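Local coordinates for fibronectin type III domain-containing protein (Simiduia agarivorans, PDB 6P2K) that probably hydrolyses the glucan backbone of xyloglucan through its N-terminal glycoside hydrolase family 74 module, which carries seven-bladed beta-propellers, at residues B[347-359]-B[362-375]. Numbering follows the deposited sequence.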
# COMPACT_ATOMS: atom_id res chain seq x y z
N ARG B 347 -37.43 4.59 39.85
CA ARG B 347 -38.12 3.64 38.98
C ARG B 347 -37.17 3.15 37.90
O ARG B 347 -36.57 3.96 37.18
CB ARG B 347 -39.36 4.26 38.36
CG ARG B 347 -40.23 3.23 37.65
CD ARG B 347 -41.48 3.83 37.02
NE ARG B 347 -42.38 2.79 36.52
CZ ARG B 347 -42.42 2.37 35.26
NH1 ARG B 347 -41.61 2.91 34.35
NH2 ARG B 347 -43.26 1.42 34.89
N GLY B 348 -37.04 1.83 37.78
CA GLY B 348 -36.17 1.25 36.78
C GLY B 348 -36.53 -0.20 36.53
O GLY B 348 -37.45 -0.74 37.14
N VAL B 349 -35.78 -0.82 35.62
CA VAL B 349 -35.99 -2.21 35.24
C VAL B 349 -34.64 -2.92 35.21
O VAL B 349 -33.68 -2.40 34.63
CB VAL B 349 -36.68 -2.33 33.87
CG1 VAL B 349 -36.71 -3.78 33.41
CG2 VAL B 349 -38.10 -1.76 33.92
N TRP B 350 -34.57 -4.08 35.85
CA TRP B 350 -33.42 -4.97 35.77
C TRP B 350 -33.75 -6.12 34.83
O TRP B 350 -34.80 -6.77 34.99
CB TRP B 350 -33.05 -5.51 37.15
CG TRP B 350 -32.06 -4.67 37.89
CD1 TRP B 350 -32.31 -3.82 38.93
CD2 TRP B 350 -30.65 -4.60 37.65
NE1 TRP B 350 -31.15 -3.23 39.35
CE2 TRP B 350 -30.11 -3.69 38.58
CE3 TRP B 350 -29.79 -5.22 36.73
CZ2 TRP B 350 -28.75 -3.39 38.62
CZ3 TRP B 350 -28.44 -4.91 36.78
CH2 TRP B 350 -27.94 -4.01 37.71
N SER B 351 -32.88 -6.38 33.86
CA SER B 351 -33.13 -7.46 32.89
C SER B 351 -31.79 -7.91 32.31
O SER B 351 -30.73 -7.67 32.90
CB SER B 351 -34.12 -6.99 31.82
OG SER B 351 -34.43 -8.05 30.93
N THR B 352 -31.83 -8.56 31.14
CA THR B 352 -30.66 -9.21 30.57
C THR B 352 -30.86 -9.41 29.07
O THR B 352 -31.99 -9.42 28.57
CB THR B 352 -30.39 -10.56 31.24
OG1 THR B 352 -29.25 -11.19 30.63
CG2 THR B 352 -31.60 -11.47 31.09
N THR B 353 -29.74 -9.59 28.36
CA THR B 353 -29.81 -10.06 26.98
C THR B 353 -29.65 -11.57 26.87
O THR B 353 -29.82 -12.11 25.77
CB THR B 353 -28.76 -9.38 26.09
OG1 THR B 353 -27.43 -9.71 26.53
CG2 THR B 353 -28.95 -7.86 26.08
N ASN B 354 -29.28 -12.23 27.99
CA ASN B 354 -29.29 -13.67 28.26
C ASN B 354 -28.14 -14.02 29.20
O ASN B 354 -28.35 -14.62 30.26
CB ASN B 354 -29.19 -14.54 27.01
CG ASN B 354 -29.20 -16.03 27.33
OD1 ASN B 354 -28.16 -16.68 27.35
ND2 ASN B 354 -30.38 -16.57 27.61
N GLN B 355 -26.92 -13.66 28.81
CA GLN B 355 -25.72 -13.94 29.60
C GLN B 355 -25.23 -12.73 30.37
O GLN B 355 -24.09 -12.73 30.86
CB GLN B 355 -24.60 -14.46 28.70
CG GLN B 355 -25.00 -15.53 27.70
CD GLN B 355 -23.81 -16.07 26.92
OE1 GLN B 355 -23.58 -17.28 26.87
NE2 GLN B 355 -23.04 -15.17 26.31
N THR B 356 -26.06 -11.69 30.50
CA THR B 356 -25.59 -10.38 30.93
C THR B 356 -26.50 -9.83 32.01
O THR B 356 -27.47 -10.47 32.44
CB THR B 356 -25.53 -9.43 29.73
OG1 THR B 356 -26.82 -9.36 29.11
CG2 THR B 356 -24.52 -9.93 28.70
N MET B 357 -26.18 -8.62 32.47
CA MET B 357 -27.01 -7.88 33.42
C MET B 357 -27.16 -6.45 32.91
O MET B 357 -26.16 -5.80 32.59
CB MET B 357 -26.41 -7.88 34.83
CG MET B 357 -26.18 -9.27 35.41
SD MET B 357 -24.58 -9.97 34.96
CE MET B 357 -23.48 -9.00 35.98
N TYR B 358 -28.40 -5.98 32.83
CA TYR B 358 -28.70 -4.67 32.28
C TYR B 358 -29.70 -3.95 33.18
O TYR B 358 -30.62 -4.58 33.71
CB TYR B 358 -29.27 -4.78 30.86
CG TYR B 358 -28.21 -4.83 29.78
CD1 TYR B 358 -27.60 -6.03 29.43
CD2 TYR B 358 -27.81 -3.67 29.12
CE1 TYR B 358 -26.63 -6.08 28.45
CE2 TYR B 358 -26.84 -3.71 28.14
CZ TYR B 358 -26.26 -4.91 27.81
OH TYR B 358 -25.30 -4.95 26.83
N TYR B 359 -29.51 -2.65 33.34
CA TYR B 359 -30.42 -1.82 34.11
C TYR B 359 -30.90 -0.65 33.26
O TYR B 359 -30.11 -0.02 32.55
CB TYR B 359 -29.77 -1.28 35.39
CG TYR B 359 -30.66 -0.35 36.17
CD1 TYR B 359 -31.64 -0.84 37.02
CD2 TYR B 359 -30.53 1.03 36.05
CE1 TYR B 359 -32.46 0.02 37.73
CE2 TYR B 359 -31.34 1.89 36.75
CZ TYR B 359 -32.31 1.38 37.59
OH TYR B 359 -33.12 2.23 38.30
N HIS B 362 -35.67 5.26 34.06
CA HIS B 362 -36.93 5.68 33.47
C HIS B 362 -37.07 7.19 33.56
O HIS B 362 -36.77 7.80 34.59
CB HIS B 362 -38.11 5.00 34.16
CG HIS B 362 -39.44 5.37 33.58
ND1 HIS B 362 -40.44 5.97 34.32
CD2 HIS B 362 -39.94 5.22 32.33
CE1 HIS B 362 -41.49 6.17 33.55
NE2 HIS B 362 -41.22 5.73 32.33
N ASN B 363 -37.52 7.80 32.46
CA ASN B 363 -37.86 9.21 32.41
C ASN B 363 -39.39 9.32 32.41
O ASN B 363 -40.04 8.91 31.45
CB ASN B 363 -37.26 9.87 31.16
CG ASN B 363 -37.39 11.38 31.17
OD1 ASN B 363 -38.18 11.96 31.93
ND2 ASN B 363 -36.61 12.04 30.32
N SER B 364 -39.94 9.86 33.50
CA SER B 364 -41.39 9.82 33.68
C SER B 364 -42.12 10.84 32.79
O SER B 364 -43.20 10.54 32.27
CB SER B 364 -41.74 10.04 35.15
OG SER B 364 -41.51 11.38 35.55
N GLY B 365 -41.55 12.04 32.61
CA GLY B 365 -42.18 13.07 31.80
C GLY B 365 -42.03 12.76 30.32
O GLY B 365 -42.45 13.54 29.45
N ASN B 366 -41.43 11.61 30.05
CA ASN B 366 -41.08 11.12 28.72
C ASN B 366 -41.53 9.68 28.47
O ASN B 366 -41.81 9.34 27.32
CB ASN B 366 -39.56 11.23 28.55
CG ASN B 366 -39.11 11.05 27.10
OD1 ASN B 366 -39.52 10.13 26.41
ND2 ASN B 366 -38.25 11.96 26.66
N ASN B 367 -41.61 8.83 29.50
CA ASN B 367 -41.85 7.38 29.34
C ASN B 367 -40.78 6.73 28.46
O ASN B 367 -41.06 5.83 27.66
CB ASN B 367 -43.25 7.07 28.81
CG ASN B 367 -43.67 5.64 29.12
OD1 ASN B 367 -43.40 5.13 30.21
ND2 ASN B 367 -44.33 4.99 28.17
N SER B 368 -39.54 7.17 28.64
CA SER B 368 -38.40 6.60 27.93
C SER B 368 -37.52 5.85 28.92
O SER B 368 -37.43 6.20 30.10
CB SER B 368 -37.60 7.69 27.22
OG SER B 368 -36.91 8.52 28.14
N TYR B 369 -36.86 4.81 28.41
CA TYR B 369 -35.95 3.99 29.18
C TYR B 369 -34.54 4.13 28.63
O TYR B 369 -34.35 4.20 27.41
CB TYR B 369 -36.39 2.52 29.16
CG TYR B 369 -37.68 2.27 29.91
CD1 TYR B 369 -38.91 2.42 29.28
CD2 TYR B 369 -37.67 1.89 31.24
CE1 TYR B 369 -40.09 2.20 29.96
CE2 TYR B 369 -38.85 1.66 31.93
CZ TYR B 369 -40.06 1.82 31.28
OH TYR B 369 -41.24 1.59 31.96
N SER B 370 -33.56 4.19 29.52
CA SER B 370 -32.16 4.35 29.16
C SER B 370 -31.41 3.13 29.69
O SER B 370 -31.16 3.01 30.89
CB SER B 370 -31.59 5.65 29.73
OG SER B 370 -30.28 5.87 29.26
N TRP B 371 -31.05 2.22 28.78
CA TRP B 371 -30.46 0.95 29.17
C TRP B 371 -28.97 1.09 29.43
O TRP B 371 -28.25 1.74 28.66
CB TRP B 371 -30.73 -0.10 28.10
CG TRP B 371 -32.17 -0.50 28.10
CD1 TRP B 371 -33.17 0.03 27.33
CD2 TRP B 371 -32.79 -1.46 28.95
NE1 TRP B 371 -34.37 -0.57 27.64
CE2 TRP B 371 -34.16 -1.49 28.63
CE3 TRP B 371 -32.31 -2.32 29.95
CZ2 TRP B 371 -35.06 -2.34 29.27
CZ3 TRP B 371 -33.21 -3.16 30.58
CH2 TRP B 371 -34.56 -3.16 30.24
N GLN B 372 -28.50 0.48 30.52
CA GLN B 372 -27.13 0.61 30.99
C GLN B 372 -26.50 -0.77 31.11
O GLN B 372 -27.11 -1.70 31.65
CB GLN B 372 -27.08 1.33 32.34
CG GLN B 372 -27.77 2.69 32.35
CD GLN B 372 -27.92 3.28 33.75
OE1 GLN B 372 -27.15 2.95 34.66
NE2 GLN B 372 -28.90 4.16 33.92
N ASN B 373 -25.27 -0.89 30.60
CA ASN B 373 -24.51 -2.13 30.68
C ASN B 373 -23.99 -2.31 32.11
O ASN B 373 -23.22 -1.49 32.60
CB ASN B 373 -23.36 -2.07 29.66
CG ASN B 373 -22.32 -3.17 29.82
OD1 ASN B 373 -22.37 -4.00 30.73
ND2 ASN B 373 -21.36 -3.18 28.90
N LYS B 374 -24.42 -3.40 32.76
CA LYS B 374 -24.04 -3.67 34.15
C LYS B 374 -23.28 -4.98 34.29
O LYS B 374 -23.33 -5.62 35.34
CB LYS B 374 -25.28 -3.68 35.05
CG LYS B 374 -26.02 -2.35 35.12
CD LYS B 374 -25.20 -1.29 35.83
CE LYS B 374 -25.99 -0.00 36.02
NZ LYS B 374 -25.40 0.86 37.07
N TYR B 375 -22.59 -5.41 33.24
CA TYR B 375 -21.77 -6.62 33.33
C TYR B 375 -20.33 -6.43 32.88
O TYR B 375 -19.47 -7.20 33.32
CB TYR B 375 -22.41 -7.77 32.52
CG TYR B 375 -22.33 -7.66 31.01
CD1 TYR B 375 -23.22 -6.85 30.30
CD2 TYR B 375 -21.39 -8.39 30.29
CE1 TYR B 375 -23.16 -6.76 28.92
CE2 TYR B 375 -21.32 -8.30 28.91
CZ TYR B 375 -22.20 -7.49 28.23
OH TYR B 375 -22.13 -7.41 26.86
O HOH W 1 -34.94 6.65 37.02
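Y359 and Q372 form an antiparallel hydrogen-bonded pair: Y359 N donates to Q372 O (3.1 Å, 165° at the hydrogen), and Q372 N returns a bond to Y359 O. Two residues along each chain, past the non-hydrogen-bonded pair Y358–N373, K374 N donates to M357 O (3.0 Å). At the far end R347 meets strand 368-373 through its guanidinium. NH1 donates in the guanidinium plane to Y369 OH (2.8 Å), while the same nitrogen lies over the centre of the H362 ring, 3.2 Å above its plane. CG of R347, anti to the backbone N (chi1 -170°), starts an extended chain that carries the charge there; E294 grips both R347 NH2 and Y369 OH, and D271 pairs with R347 NE. H362 NE2 donates to N367 OD1 (3.1 Å), which limits rotation of the imidazole. The segments hold the last three strands of a four-stranded antiparallel sheet, a blade of the beta-propeller architecture of family GH74, so 348-351 and 368-373 flank the shared middle strand 358-363. W371 packs across that strand, its six-membered ring touching V349 CG1, S351 CB and Y358 CB. On the other face of the sheet K374 CG rests 3.6 Å from W350 CH2. Beyond the strands, T356 CG2 makes a CH-pi contact over the face of the Y375 ring, 3.4 Å from its centroid, and Y358 meets that ring obliquely, planes 51° apart. The Y375 hydroxyl is hydrogen-bonded to I323 O. With an alanine in its place, the T356 methyl and the Y358 ring would probably lose their aromatic neighbour and I323 O its hydroxyl partner.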